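Local coordinates for protein thymidylate synthase A (PDB 1BKO) that probably catalyses the reductive methylation of dUMP to dTMP as a homodimer, with methylenetetrahydrofolate as methyl donor and reductant, at residues G101-A106 with A154-P159. Residues are numbered along the deposited sequence; the frame is centred on the assembly and turned at random.
Sequences GTIGHA and AMALTP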
# COMPACT_ATOMS: atom_id res chain seq x y z
N GLY A 101 -27.35 7.70 11.11
CA GLY A 101 -26.38 8.50 11.83
C GLY A 101 -24.99 7.88 11.84
O GLY A 101 -24.06 8.42 12.45
N THR A 102 -24.86 6.74 11.17
CA THR A 102 -23.59 6.05 11.08
C THR A 102 -23.10 6.17 9.65
O THR A 102 -23.90 6.12 8.71
CB THR A 102 -23.74 4.56 11.45
OG1 THR A 102 -24.73 3.96 10.62
CG2 THR A 102 -24.18 4.43 12.90
N ILE A 103 -21.81 6.37 9.48
CA ILE A 103 -21.26 6.50 8.14
C ILE A 103 -21.17 5.15 7.44
O ILE A 103 -20.31 4.92 6.59
CB ILE A 103 -19.87 7.17 8.16
CG1 ILE A 103 -18.96 6.47 9.19
CG2 ILE A 103 -20.01 8.66 8.44
CD1 ILE A 103 -17.64 7.16 9.39
N GLY A 104 -22.07 4.24 7.82
CA GLY A 104 -22.10 2.92 7.22
C GLY A 104 -21.00 1.97 7.64
O GLY A 104 -20.41 2.09 8.71
N HIS A 105 -20.75 0.98 6.79
CA HIS A 105 -19.73 -0.03 7.05
C HIS A 105 -18.33 0.43 6.68
O HIS A 105 -17.57 -0.30 6.04
CB HIS A 105 -20.10 -1.32 6.31
CG HIS A 105 -21.37 -1.95 6.79
ND1 HIS A 105 -21.99 -2.98 6.12
CD2 HIS A 105 -22.13 -1.70 7.89
CE1 HIS A 105 -23.08 -3.34 6.78
NE2 HIS A 105 -23.18 -2.58 7.86
N ALA A 106 -17.98 1.64 7.10
CA ALA A 106 -16.68 2.23 6.82
C ALA A 106 -15.92 2.53 8.11
O ALA A 106 -16.50 2.51 9.20
CB ALA A 106 -16.84 3.50 6.02
N ALA A 154 -21.16 -0.32 0.62
CA ALA A 154 -21.94 -0.10 1.84
C ALA A 154 -21.38 1.02 2.72
O ALA A 154 -21.88 1.25 3.83
CB ALA A 154 -22.03 -1.39 2.64
N MET A 155 -20.38 1.73 2.22
CA MET A 155 -19.74 2.82 2.96
C MET A 155 -20.21 4.20 2.53
O MET A 155 -20.35 4.48 1.34
CB MET A 155 -18.23 2.71 2.81
CG MET A 155 -17.69 1.37 3.28
SD MET A 155 -16.17 0.87 2.49
CE MET A 155 -14.97 1.23 3.78
N ALA A 156 -20.45 5.07 3.51
CA ALA A 156 -20.88 6.44 3.22
C ALA A 156 -19.80 7.13 2.40
O ALA A 156 -20.07 8.11 1.71
CB ALA A 156 -21.11 7.19 4.51
N LEU A 157 -18.58 6.63 2.52
CA LEU A 157 -17.45 7.18 1.77
C LEU A 157 -16.21 6.31 1.89
O LEU A 157 -16.11 5.46 2.78
CB LEU A 157 -17.10 8.60 2.22
CG LEU A 157 -16.48 8.75 3.60
CD1 LEU A 157 -15.91 10.15 3.74
CD2 LEU A 157 -17.51 8.45 4.69
N THR A 158 -15.25 6.56 1.02
CA THR A 158 -14.01 5.82 1.00
C THR A 158 -12.88 6.56 1.73
O THR A 158 -12.76 7.78 1.64
CB THR A 158 -13.61 5.49 -0.46
OG1 THR A 158 -14.55 6.08 -1.36
CG2 THR A 158 -13.63 3.99 -0.67
N PRO A 159 -12.09 5.83 2.53
CA PRO A 159 -10.97 6.38 3.31
C PRO A 159 -9.74 6.74 2.49
O PRO A 159 -9.42 6.08 1.51
CB PRO A 159 -10.63 5.25 4.29
CG PRO A 159 -11.88 4.38 4.30
CD PRO A 159 -12.34 4.42 2.88
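Ala-106 puts its methyl bump into a hollow formed by the bent side chain of Met-155: CB of Ala-106 lies 3.6 Å from CG of Met-155. The bend is at chi3 (103°), which curls the terminal methyl back over Ala-106, laying CE of Met-155 against CB and CA of Ala-106. A flexible thioether suits this wrapping role, and a small alanine fits inside the curl. Cutting the side chain of Met-155 back to an alanine is likely to open a gap over the methyl of Ala-106, since CG, SD and CE would be gone. Beside this, the backbones join antiparallel: Ala-156 N donates to Ile-103 O (3.1 Å) and His-105 N to Ala-154 O (3.2 Å). Between them Gly-104 faces Met-155; a side chain there would strike Ala-154 O, and its positive phi also favours glycine. At one end the methyl of Ala-154 meets ND1 of His-105, whose ring stacks on Phe-109; at the other, Ala-156 CB fits against Ile-103 CB (3.9 Å), with CD2 of Leu-157 more loosely set, 4.4 Å from CB of Ile-103. This is a single antiparallel beta bridge, a non-hydrogen-bonded pair, joining the loop before helix 108-112 to the loop that leads into the predicted nucleophile Cys-160.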